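Local coordinates for uncharacterized protein lp_2219 (Lactobacillus plantarum, PDB 3HFQ) that is of unknown function but belongs to the seven-bladed beta-propeller lactonase family and may therefore act on a lactone or related substrate, at residues A92-E95 with A96-L99; D147-P150 with D151-A155; V156-L159 with G160-K163. The protein carries 1 engineered substitution. One frame throughout, in Å; residues are numbered along the deposited sequence.

Contact 1: A92-E95 with A96-L99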
# COMPACT_ATOMS: atom_id res chain seq x y z
N ALA A 92 7.92 4.03 -0.95
CA ALA A 92 8.51 2.81 -1.51
C ALA A 92 10.01 2.97 -1.75
O ALA A 92 10.51 4.09 -1.86
CB ALA A 92 7.81 2.46 -2.83
N VAL A 93 10.72 1.84 -1.83
CA VAL A 93 12.16 1.86 -2.05
C VAL A 93 12.56 1.29 -3.41
O VAL A 93 12.02 0.27 -3.85
CB VAL A 93 12.91 1.05 -0.95
CG1 VAL A 93 14.39 0.94 -1.29
CG2 VAL A 93 12.74 1.73 0.41
N ASP A 94 13.50 1.96 -4.07
CA ASP A 94 14.03 1.53 -5.37
C ASP A 94 15.44 1.03 -5.03
O ASP A 94 16.36 1.83 -4.86
CB ASP A 94 14.13 2.72 -6.33
CG ASP A 94 14.50 2.31 -7.74
OD1 ASP A 94 15.27 1.34 -7.89
OD2 ASP A 94 14.04 2.96 -8.70
N GLU A 95 15.61 -0.28 -4.92
CA GLU A 95 16.91 -0.85 -4.58
C GLU A 95 18.01 -0.54 -5.57
O GLU A 95 19.08 -0.06 -5.19
CB GLU A 95 16.81 -2.37 -4.41
CG GLU A 95 16.09 -2.83 -3.15
CD GLU A 95 16.81 -2.45 -1.87
OE1 GLU A 95 18.02 -2.16 -1.92
OE2 GLU A 95 16.16 -2.45 -0.80
N ALA A 96 17.76 -0.81 -6.85
CA ALA A 96 18.75 -0.59 -7.90
C ALA A 96 19.26 0.85 -7.99
O ALA A 96 20.46 1.08 -8.09
CB ALA A 96 18.19 -1.03 -9.25
N ARG A 97 18.33 1.82 -7.96
CA ARG A 97 18.70 3.23 -8.06
C ARG A 97 19.01 3.89 -6.71
O ARG A 97 19.50 5.01 -6.67
CB ARG A 97 17.57 4.03 -8.72
CG ARG A 97 17.21 3.61 -10.14
CD ARG A 97 16.24 4.62 -10.77
NE ARG A 97 15.90 4.30 -12.15
CZ ARG A 97 14.85 3.57 -12.52
NH1 ARG A 97 14.03 3.07 -11.60
NH2 ARG A 97 14.61 3.34 -13.80
N GLN A 98 18.71 3.19 -5.62
CA GLN A 98 18.93 3.72 -4.28
C GLN A 98 18.16 5.03 -4.09
O GLN A 98 18.73 6.07 -3.73
CB GLN A 98 20.43 3.92 -4.02
CG GLN A 98 21.15 2.60 -3.76
CD GLN A 98 20.69 1.93 -2.47
OE1 GLN A 98 20.91 2.45 -1.38
NE2 GLN A 98 20.04 0.77 -2.60
N LEU A 99 16.86 4.96 -4.35
CA LEU A 99 15.96 6.10 -4.22
C LEU A 99 14.74 5.68 -3.40
O LEU A 99 14.43 4.50 -3.29
CB LEU A 99 15.47 6.56 -5.60
CG LEU A 99 16.45 7.02 -6.68
CD1 LEU A 99 15.68 7.26 -7.98
CD2 LEU A 99 17.16 8.28 -6.23
O HOH W 1 15.20 -2.00 -7.75
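Asp94 and Arg97 meet in a salt bridge, with NH1 of Arg97 2.9 Å from OD2 of Asp94. The guanidinium presents its edge, holding the oxygen almost in its own plane, and OD2 accepts on its syn lone pair; even so, the two flat groups stand nearly perpendicular, 86° apart. The second carboxylate oxygen serves the main chain: Arg97 N reaches Asp94 OD1 over 3.1 Å in a nearly straight bond that comes from above the carboxylate plane. One aspartate thus grips both the backbone and the side chain of the same arginine. A chi1 of -172° makes this possible by carrying CG to the carbonyl side of Asp94, over the turn that follows. Water 1 adds a looser link, accepting from Ala96 N at 3.0 Å and donating weakly to Asp94 OD1.

The frame beneath is a hairpin turn closed by a G1 beta bulge, Gln98 and Leu99 both facing Asp94. Asp94 N donates to Leu99 O at 2.8 Å, whereas the return bond from Leu99 N to Asp94 O is longer, at 3.2 Å, and Gln98 N adds only a weak bond to that carbonyl. The side chain of Gln98, bent at chi2 (-65°), doubles back so that NE2 meets a lone pair of Glu95 O at 2.9 Å, in the plane of both amide and carbonyl.

Further out, Tyr101 OH bonds Asp94 OD2, and Ala49 N bonds Glu95 OE2. Leu148, on strand 143-148 of the next sheet, packs against Asp94 and Arg97, while Leu99 rests on Val112 and Val169.

Contact 2: D147-P150 with D151-A155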
# COMPACT_ATOMS: atom_id res chain seq x y z
N ASP A 147 5.11 3.57 -7.12
CA ASP A 147 5.95 2.39 -7.05
C ASP A 147 6.39 1.92 -8.44
O ASP A 147 5.81 2.33 -9.45
CB ASP A 147 5.23 1.26 -6.31
CG ASP A 147 6.15 0.51 -5.36
OD1 ASP A 147 7.34 0.33 -5.70
OD2 ASP A 147 5.70 0.11 -4.27
N LEU A 148 7.41 1.07 -8.48
CA LEU A 148 7.99 0.57 -9.72
C LEU A 148 7.19 -0.40 -10.58
O LEU A 148 6.45 -1.24 -10.08
CB LEU A 148 9.35 -0.07 -9.41
CG LEU A 148 10.41 0.86 -8.79
CD1 LEU A 148 11.58 0.03 -8.28
CD2 LEU A 148 10.87 1.88 -9.82
N THR A 149 7.36 -0.27 -11.89
CA THR A 149 6.70 -1.14 -12.86
C THR A 149 7.69 -2.26 -13.14
O THR A 149 8.85 -2.19 -12.74
CB THR A 149 6.40 -0.41 -14.19
OG1 THR A 149 7.63 0.01 -14.79
CG2 THR A 149 5.51 0.80 -13.96
N PRO A 150 7.26 -3.31 -13.86
CA PRO A 150 8.15 -4.43 -14.18
C PRO A 150 9.45 -4.02 -14.86
O PRO A 150 10.49 -4.64 -14.64
CB PRO A 150 7.28 -5.31 -15.08
CG PRO A 150 5.90 -5.08 -14.52
CD PRO A 150 5.89 -3.57 -14.35
N ASP A 151 9.40 -2.97 -15.68
CA ASP A 151 10.58 -2.49 -16.39
C ASP A 151 11.21 -1.28 -15.71
O ASP A 151 11.93 -0.50 -16.33
CB ASP A 151 10.25 -2.20 -17.86
CG ASP A 151 9.17 -1.16 -18.03
OD1 ASP A 151 8.34 -0.98 -17.11
OD2 ASP A 151 9.14 -0.52 -19.10
N ASN A 152 10.92 -1.14 -14.42
CA ASN A 152 11.46 -0.09 -13.58
C ASN A 152 11.12 1.37 -13.86
O ASN A 152 11.91 2.27 -13.59
CB ASN A 152 12.98 -0.27 -13.47
CG ASN A 152 13.34 -1.54 -12.74
OD1 ASN A 152 13.07 -1.68 -11.54
ND2 ASN A 152 13.93 -2.49 -13.45
N ARG A 153 9.93 1.59 -14.42
CA ARG A 153 9.45 2.95 -14.64
C ARG A 153 8.65 3.14 -13.35
O ARG A 153 8.57 2.22 -12.53
CB ARG A 153 8.55 3.03 -15.87
CG ARG A 153 9.24 2.65 -17.18
CD ARG A 153 8.27 2.80 -18.34
NE ARG A 153 8.67 2.06 -19.54
CZ ARG A 153 9.26 2.60 -20.61
NH1 ARG A 153 9.53 3.89 -20.65
NH2 ARG A 153 9.55 1.83 -21.66
N LEU A 154 8.07 4.32 -13.14
CA LEU A 154 7.32 4.55 -11.91
C LEU A 154 5.84 4.81 -12.17
O LEU A 154 5.48 5.73 -12.90
CB LEU A 154 7.89 5.75 -11.14
CG LEU A 154 7.32 5.98 -9.73
CD1 LEU A 154 7.96 4.99 -8.76
CD2 LEU A 154 7.60 7.42 -9.26
N ALA A 155 4.99 3.98 -11.58
CA ALA A 155 3.55 4.13 -11.73
C ALA A 155 3.10 5.06 -10.61
O ALA A 155 3.40 4.81 -9.44
CB ALA A 155 2.86 2.78 -11.62
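Thr149 OG1 donates to Asp151 OD1 over 2.6 Å, nearly head-on to the C-O bond, and accepts from Arg153 N at 2.8 Å. The hydroxyl is therefore engaged both as donor and as acceptor, and its chi1 of 62°, which sets OG1 between the backbone N and the carbonyl carbon, turns it into the bend. Asp151 adopts a similar chi1 of 60°, bringing its carboxylate back over the turn, where OD2 forms a salt bridge with Arg153 NE at 2.7 Å, met on the syn side but somewhat out of plane. A valine in place of Thr149 would probably leave Arg153 N without its acceptor and Asp151 OD1 without one of its donors, although Tyr216 and Arg153 would still hold the carboxylate.

The main chain makes a type I turn from Thr149 to Asn152, with Asn152 N 2.9 Å from Thr149 O. Beyond it Thr149 N bonds Arg153 O at 2.8 Å, and Asp147 and Ala155 form an antiparallel hydrogen-bonded pair. Packing completes the hairpin: CD1 of Leu154 lies 3.5 Å from the carbonyl carbon of Asp147, and CG2 of Thr149 faces CB of Ala155 at 4.1 Å.

Strands 143-148 and 154-158, joined here, lie between neighbouring sheets: Tyr216 of strand 210-217 bonds Asp151 OD1, Phe194 of strand 189-194 touches Thr149 and Pro150, and strand 90-94 meets the other flank through Ala92 on Asp147.

Contact 3: V156-L159 with G160-K163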
# COMPACT_ATOMS: atom_id res chain seq x y z
N VAL A 156 2.39 6.12 -10.98
CA VAL A 156 1.91 7.11 -10.02
C VAL A 156 0.40 7.25 -10.19
O VAL A 156 -0.08 7.60 -11.26
CB VAL A 156 2.61 8.48 -10.25
CG1 VAL A 156 2.08 9.53 -9.28
CG2 VAL A 156 4.12 8.31 -10.08
N ILE A 157 -0.35 6.97 -9.12
CA ILE A 157 -1.81 7.01 -9.18
C ILE A 157 -2.44 8.25 -8.55
O ILE A 157 -2.17 8.58 -7.40
CB ILE A 157 -2.40 5.76 -8.49
CG1 ILE A 157 -1.80 4.50 -9.11
CG2 ILE A 157 -3.92 5.76 -8.61
CD1 ILE A 157 -2.17 3.22 -8.39
N ASP A 158 -3.30 8.92 -9.31
CA ASP A 158 -3.99 10.12 -8.84
C ASP A 158 -5.46 9.80 -8.61
O ASP A 158 -6.25 9.69 -9.55
CB ASP A 158 -3.86 11.25 -9.87
CG ASP A 158 -4.27 12.60 -9.32
OD1 ASP A 158 -5.19 12.66 -8.48
OD2 ASP A 158 -3.68 13.62 -9.74
N LEU A 159 -5.83 9.63 -7.34
CA LEU A 159 -7.21 9.31 -6.99
C LEU A 159 -8.13 10.48 -7.30
O LEU A 159 -9.29 10.29 -7.70
CB LEU A 159 -7.28 8.96 -5.49
CG LEU A 159 -8.66 8.70 -4.87
CD1 LEU A 159 -8.52 7.67 -3.75
CD2 LEU A 159 -9.24 10.01 -4.34
N GLY A 160 -7.62 11.69 -7.13
CA GLY A 160 -8.41 12.89 -7.37
C GLY A 160 -8.80 13.17 -8.82
O GLY A 160 -9.88 13.69 -9.07
N SER A 161 -7.93 12.82 -9.76
CA SER A 161 -8.21 13.08 -11.17
C SER A 161 -8.50 11.83 -12.01
O SER A 161 -8.64 11.92 -13.23
CB SER A 161 -7.04 13.83 -11.80
OG SER A 161 -5.87 13.03 -11.77
N ASP A 162 -8.60 10.67 -11.36
CA ASP A 162 -8.87 9.41 -12.05
C ASP A 162 -7.82 9.07 -13.10
O ASP A 162 -8.15 8.66 -14.21
CB ASP A 162 -10.25 9.46 -12.72
CG ASP A 162 -11.39 9.39 -11.73
OD1 ASP A 162 -11.38 8.48 -10.87
OD2 ASP A 162 -12.30 10.25 -11.80
N LYS A 163 -6.55 9.23 -12.75
CA LYS A 163 -5.48 8.94 -13.69
C LYS A 163 -4.35 8.10 -13.12
O LYS A 163 -4.04 8.18 -11.92
CB LYS A 163 -4.89 10.24 -14.25
CG LYS A 163 -5.85 11.04 -15.13
CD LYS A 163 -5.26 12.40 -15.47
CE LYS A 163 -6.23 13.23 -16.30
NZ LYS A 163 -6.51 12.62 -17.63
O HOH W 2 -3.61 14.42 -12.20
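Asp158 OD1 is gripped by two backbone N-H groups, one from the turn and one from the chain before strand 143-148: Ser161 N donates to it at 3.0 Å, arriving from well above the carboxylate plane, and His142 N supplies the second bond. Gly160 N also lies close, 2.9 Å from OD1 of Asp158. The other oxygen, OD2, takes a bond from Ser141 OG and one from water 2, which stands 2.6 Å away. That water in turn accepts from Ser161 OG at 2.7 Å. The hydroxyl thus reaches the carboxylate by way of the water, although its own oxygen is only 3.0 Å from Asp158 OD2, because the angle for a direct bond is poor. Two torsions arrange the group: with chi1 at -167° the aspartate throws CG over the turn, and Ser161, at 64°, lifts OG to meet the water.

Below the side chains, the hairpin between strands 154-158 and 163-169 closes in a G1 beta bulge, Asp162 and Lys163 both facing Asp158. Asp158 N donates to Lys163 O at 2.8 Å in an almost straight bond, and Lys163 N returns a longer one to Asp158 O at 3.2 Å. The carboxylate of Asp162 is taken up by Gly186 N and Gly188 N, one at each oxygen, while Lys163 NZ is held by Thr182 OG1. Leu159 packs against Tyr105 and Glu206, near a phosphate probably derived from the crystallisation liquor.

Buried as it is, the Asp158 carboxylate meets donors at both oxygens, so its negative charge would probably be stabilised, and with it the conformation of the turn that supplies some of those donors.

The three contacts follow one another along the chain and lie in two neighbouring four-stranded sheets of the seven-bladed propeller. Contact 1 turns strand 90-94 into 99-104; contact 2 makes the corresponding turn, from 143-148 into 154-158, in the next blade. Their centres are 11 Å apart and they touch: Arg97 NH2 probably donates to Asn152 O at 2.9 Å, which ties adjacent blades together. Contact 3 adjoins contact 2 in sequence and shares strand 154-158 with it, but turns the chain at the strand's other end, about 16 Å away between centres. Contacts 1 and 3 do not touch, their centres being about 23 Å apart.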